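Local coordinates for protein 5-dehydro-2-deoxygluconokinase (Bacillus halodurans C-125, PDB 2QCV) that probably phosphorylates 5-dehydro-2-deoxy-D-gluconate with ATP, a step of myo-inositol degradation, as a PfkB-family carbohydrate kinase, at residues L14-V27 with T38-V51. Numbering follows the deposited sequence. Where two conformers were deposited one is given.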
loop_
_atom_site.group_PDB
_atom_site.type_symbol
_atom_site.label_atom_id
_atom_site.label_comp_id
_atom_site.label_asym_id
_atom_site.label_seq_id
_atom_site.Cartn_x
_atom_site.Cartn_y
_atom_site.Cartn_z
ATOM N N LEU A 14 29.765 -22.713 1.704
ATOM C CA LEU A 14 28.827 -21.827 1.055
ATOM C C LEU A 14 28.010 -21.064 2.083
ATOM O O LEU A 14 27.785 -21.544 3.215
ATOM C CB LEU A 14 27.901 -22.576 0.102
ATOM C CG LEU A 14 26.764 -23.421 0.632
ATOM C CD1 LEU A 14 25.824 -23.751 -0.536
ATOM C CD2 LEU A 14 27.297 -24.706 1.297
ATOM N N ILE A 15 27.623 -19.853 1.685
ATOM C CA ILE A 15 26.630 -19.051 2.370
ATOM C C ILE A 15 25.590 -18.699 1.308
ATOM O O ILE A 15 25.947 -18.234 0.210
ATOM C CB ILE A 15 27.244 -17.767 2.957
ATOM C CG1 ILE A 15 28.154 -18.131 4.120
ATOM C CG2 ILE A 15 26.126 -16.805 3.438
ATOM C CD1 ILE A 15 28.959 -16.906 4.665
ATOM N N ALA A 16 24.328 -18.982 1.595
ATOM C CA ALA A 16 23.229 -18.640 0.690
ATOM C C ALA A 16 22.473 -17.447 1.242
ATOM O O ALA A 16 22.458 -17.193 2.454
ATOM C CB ALA A 16 22.298 -19.804 0.497
ATOM N N ILE A 17 21.847 -16.708 0.332
ATOM C CA ILE A 17 21.087 -15.512 0.688
ATOM C C ILE A 17 19.723 -15.598 0.031
ATOM O O ILE A 17 19.600 -15.899 -1.149
ATOM C CB ILE A 17 21.835 -14.184 0.307
ATOM C CG1 ILE A 17 21.034 -12.943 0.683
ATOM C CG2 ILE A 17 22.247 -14.143 -1.159
ATOM C CD1 ILE A 17 21.889 -11.653 0.781
ATOM N N GLY A 18 18.699 -15.360 0.855
ATOM C CA GLY A 18 17.338 -15.184 0.381
ATOM C C GLY A 18 16.344 -15.844 1.329
ATOM O O GLY A 18 16.364 -15.586 2.526
ATOM N N ARG A 19 15.459 -16.664 0.757
ATOM C CA ARG A 19 14.277 -17.179 1.461
ATOM C C ARG A 19 14.503 -18.477 2.211
ATOM O O ARG A 19 14.954 -19.491 1.635
ATOM C CB ARG A 19 13.146 -17.436 0.456
ATOM C CG ARG A 19 11.904 -18.076 1.044
ATOM C CD ARG A 19 10.754 -18.035 -0.005
ATOM N NE ARG A 19 10.310 -16.651 -0.130
ATOM C CZ ARG A 19 9.680 -16.122 -1.177
ATOM N NH1 ARG A 19 9.331 -16.866 -2.225
ATOM N NH2 ARG A 19 9.368 -14.834 -1.141
ATOM N N ALA A 20 14.081 -18.464 3.474
ATOM C CA ALA A 20 13.830 -19.667 4.257
ATOM C C ALA A 20 12.387 -19.547 4.723
ATOM O O ALA A 20 12.010 -18.551 5.368
ATOM C CB ALA A 20 14.774 -19.787 5.439
ATOM N N CYS A 21 11.543 -20.500 4.321
ATOM C CA CYS A 21 10.138 -20.393 4.647
ATOM C C CYS A 21 9.595 -21.747 5.116
ATOM O O CYS A 21 10.347 -22.650 5.447
ATOM C CB CYS A 21 9.383 -19.847 3.432
ATOM S SG CYS A 21 9.441 -20.905 2.070
ATOM N N ILE A 22 8.279 -21.842 5.196
ATOM C CA ILE A 22 7.598 -23.080 5.582
ATOM C C ILE A 22 6.982 -23.734 4.364
ATOM O O ILE A 22 6.220 -23.114 3.615
ATOM C CB ILE A 22 6.495 -22.802 6.601
ATOM C CG1 ILE A 22 7.110 -22.187 7.878
ATOM C CG2 ILE A 22 5.683 -24.124 6.958
ATOM C CD1 ILE A 22 8.066 -23.147 8.574
ATOM N N ASP A 23 7.285 -25.011 4.201
ATOM C CA ASP A 23 6.571 -25.861 3.262
ATOM C C ASP A 23 5.587 -26.727 4.066
ATOM O O ASP A 23 5.923 -27.289 5.124
ATOM C CB ASP A 23 7.523 -26.764 2.505
ATOM C CG ASP A 23 8.287 -26.046 1.395
ATOM O OD1 ASP A 23 8.080 -24.839 1.159
ATOM O OD2 ASP A 23 9.110 -26.730 0.772
ATOM N N LEU A 24 4.370 -26.808 3.558
ATOM C CA LEU A 24 3.318 -27.635 4.135
ATOM C C LEU A 24 2.983 -28.667 3.062
ATOM O O LEU A 24 2.296 -28.395 2.088
ATOM C CB LEU A 24 2.143 -26.770 4.558
ATOM C CG LEU A 24 2.491 -25.904 5.800
ATOM C CD1 LEU A 24 1.634 -24.659 5.950
ATOM C CD2 LEU A 24 2.433 -26.745 7.035
ATOM N N ASN A 25 3.527 -29.851 3.269
ATOM C CA ASN A 25 3.416 -30.937 2.345
ATOM C C ASN A 25 2.242 -31.859 2.625
ATOM O O ASN A 25 2.082 -32.354 3.717
ATOM C CB ASN A 25 4.703 -31.746 2.390
ATOM C CG ASN A 25 5.891 -30.927 1.933
ATOM O OD1 ASN A 25 6.844 -30.738 2.684
ATOM N ND2 ASN A 25 5.807 -30.376 0.719
ATOM N N ALA A 26 1.449 -32.061 1.591
ATOM C CA ALA A 26 0.265 -32.887 1.612
ATOM C C ALA A 26 0.598 -34.287 2.044
ATOM O O ALA A 26 1.422 -34.952 1.398
ATOM C CB ALA A 26 -0.328 -32.925 0.198
ATOM N N VAL A 27 -0.027 -34.730 3.129
ATOM C CA VAL A 27 0.135 -36.096 3.620
ATOM C C VAL A 27 -0.663 -37.068 2.742
ATOM O O VAL A 27 -0.139 -38.085 2.305
ATOM C CB VAL A 27 -0.299 -36.199 5.088
ATOM C CG1 VAL A 27 -0.278 -37.636 5.573
ATOM C CG2 VAL A 27 0.606 -35.309 5.949
ATOM N N THR A 38 -4.382 -33.355 5.786
ATOM C CA THR A 38 -3.241 -33.189 6.700
ATOM C C THR A 38 -1.975 -32.779 5.945
ATOM O O THR A 38 -1.740 -33.226 4.835
ATOM C CB THR A 38 -2.993 -34.500 7.491
ATOM O OG1 THR A 38 -4.261 -35.020 7.917
ATOM C CG2 THR A 38 -2.157 -34.238 8.713
ATOM N N PHE A 39 -1.188 -31.897 6.565
ATOM C CA PHE A 39 0.025 -31.336 5.960
ATOM C C PHE A 39 1.172 -31.471 6.938
ATOM O O PHE A 39 0.979 -31.236 8.141
ATOM C CB PHE A 39 -0.161 -29.844 5.635
ATOM C CG PHE A 39 -1.183 -29.583 4.568
ATOM C CD1 PHE A 39 -0.830 -29.575 3.228
ATOM C CD2 PHE A 39 -2.499 -29.358 4.910
ATOM C CE1 PHE A 39 -1.774 -29.338 2.241
ATOM C CE2 PHE A 39 -3.456 -29.132 3.933
ATOM C CZ PHE A 39 -3.097 -29.128 2.594
ATOM N N SER A 40 2.346 -31.855 6.431
ATOM C CA SER A 40 3.548 -31.917 7.259
ATOM C C SER A 40 4.416 -30.673 7.040
ATOM O O SER A 40 4.581 -30.200 5.906
ATOM C CB SER A 40 4.335 -33.197 6.972
ATOM O OG SER A 40 4.569 -33.309 5.588
ATOM N N LYS A 41 4.927 -30.142 8.146
ATOM C CA LYS A 41 5.711 -28.909 8.191
ATOM C C LYS A 41 7.202 -29.165 7.970
ATOM O O LYS A 41 7.835 -29.931 8.711
ATOM C CB LYS A 41 5.538 -28.261 9.556
ATOM C CG LYS A 41 6.109 -26.892 9.700
ATOM C CD LYS A 41 5.933 -26.346 11.090
ATOM C CE LYS A 41 6.852 -27.040 12.079
ATOM N NZ LYS A 41 6.706 -26.516 13.453
ATOM N N TYR A 42 7.755 -28.485 6.969
ATOM C CA TYR A 42 9.178 -28.544 6.656
ATOM C C TYR A 42 9.712 -27.127 6.438
ATOM O O TYR A 42 8.949 -26.188 6.169
ATOM C CB TYR A 42 9.409 -29.351 5.391
ATOM C CG TYR A 42 9.090 -30.787 5.536
ATOM C CD1 TYR A 42 10.005 -31.662 6.096
ATOM C CD2 TYR A 42 7.885 -31.286 5.115
ATOM C CE1 TYR A 42 9.710 -32.989 6.236
ATOM C CE2 TYR A 42 7.582 -32.609 5.256
ATOM C CZ TYR A 42 8.484 -33.451 5.822
ATOM O OH TYR A 42 8.175 -34.779 5.937
ATOM N N VAL A 43 11.029 -26.964 6.535
ATOM C CA VAL A 43 11.641 -25.723 6.069
ATOM C C VAL A 43 11.653 -25.826 4.535
ATOM O O VAL A 43 11.996 -26.886 3.956
ATOM C CB VAL A 43 13.096 -25.527 6.573
ATOM C CG1 VAL A 43 13.727 -24.263 5.931
ATOM C CG2 VAL A 43 13.150 -25.484 8.111
ATOM N N GLY A 44 11.330 -24.735 3.875
ATOM C CA GLY A 44 11.471 -24.659 2.403
ATOM C C GLY A 44 12.074 -23.349 1.969
ATOM O O GLY A 44 12.608 -22.602 2.793
ATOM N N GLY A 45 12.009 -23.082 0.664
ATOM C CA GLY A 45 12.650 -21.912 0.099
ATOM C C GLY A 45 13.894 -22.420 -0.570
ATOM O O GLY A 45 14.675 -23.173 0.030
ATOM N N SER A 46 14.107 -22.002 -1.817
ATOM C CA SER A 46 15.266 -22.510 -2.592
ATOM C C SER A 46 16.648 -22.393 -1.913
ATOM O O SER A 46 17.311 -23.415 -1.760
ATOM C CB SER A 46 15.278 -21.906 -3.990
ATOM O OG SER A 46 16.497 -22.211 -4.619
ATOM N N PRO A 47 17.091 -21.179 -1.499
ATOM C CA PRO A 47 18.403 -21.156 -0.842
ATOM C C PRO A 47 18.496 -21.907 0.487
ATOM O O PRO A 47 19.537 -22.466 0.785
ATOM C CB PRO A 47 18.715 -19.671 -0.679
ATOM C CG PRO A 47 17.433 -18.972 -0.843
ATOM C CD PRO A 47 16.512 -19.834 -1.637
ATOM N N ALA A 48 17.434 -21.910 1.280
ATOM C CA ALA A 48 17.349 -22.737 2.474
ATOM C C ALA A 48 17.519 -24.221 2.172
ATOM O O ALA A 48 18.310 -24.935 2.825
ATOM C CB ALA A 48 15.991 -22.451 3.245
ATOM N N ASN A 49 16.776 -24.715 1.189
ATOM C CA ASN A 49 16.890 -26.099 0.767
ATOM C C ASN A 49 18.303 -26.433 0.316
ATOM O O ASN A 49 18.807 -27.535 0.566
ATOM C CB ASN A 49 15.952 -26.387 -0.418
ATOM C CG ASN A 49 14.532 -26.446 -0.034
ATOM O OD1 ASN A 49 14.181 -26.633 1.150
ATOM N ND2 ASN A 49 13.657 -26.270 -1.047
ATOM N N ILE A 50 18.927 -25.498 -0.390
ATOM C CA ILE A 50 20.272 -25.744 -0.920
ATOM C C ILE A 50 21.254 -25.868 0.263
ATOM O O ILE A 50 22.078 -26.783 0.288
ATOM C CB ILE A 50 20.726 -24.659 -1.929
ATOM C CG1 ILE A 50 19.885 -24.763 -3.200
ATOM C CG2 ILE A 50 22.244 -24.814 -2.297
ATOM C CD1 ILE A 50 20.115 -23.607 -4.204
ATOM N N VAL A 51 21.163 -24.983 1.244
ATOM C CA VAL A 51 22.083 -25.097 2.399
ATOM C C VAL A 51 21.793 -26.300 3.301
ATOM O O VAL A 51 22.722 -26.896 3.812
ATOM C CB VAL A 51 22.279 -23.819 3.249
ATOM C CG1 VAL A 51 22.887 -22.685 2.361
ATOM C CG2 VAL A 51 21.009 -23.394 3.997
HETATM O O HOH W 1 10.818 -28.545 2.039
#
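Asp23 lays its carboxylate over the bare backbone of Gly44, OD2 lying 3.5 Å from Gly44 CA. With CG anti to the carbonyl carbon (chi1 -77°), the group also reaches a water that donates to both Asp23 OD2 and Val43 O. A CB on Gly44 would collide with Asp23 OD1. An alanine at Asp23 would probably leave the water with Val43 O but without its carboxylate acceptor, and open a gap over Gly44 CA. Beside Asp23, Cys21 SG rests 3.6 Å from Gly45 N. Strands 21-26 and 38-44 form an antiparallel hairpin of the small sheet that serves as the lid in many PfkB-family kinases, as it probably does here; Phe39 extends it by pairing with a strand of the second subunit. Farther out, Asn25 O accepts from Ser40 N at 2.8 Å, while Phe39 sets CD1 3.5 Å from Leu24 O and packs its CB on Leu24 CB. At the other end helix 46-51 runs nearly antiparallel (162°) to strand 14-17 of the main sheet. Pro47 lodges CG 3.4 Å from Arg19 N and CB against Ala16 CB, which Val51 CG1 presses tightly at 3.5 Å; the Leu14 and Ile50 side chains cross at about a right angle, CD1 meeting CG2.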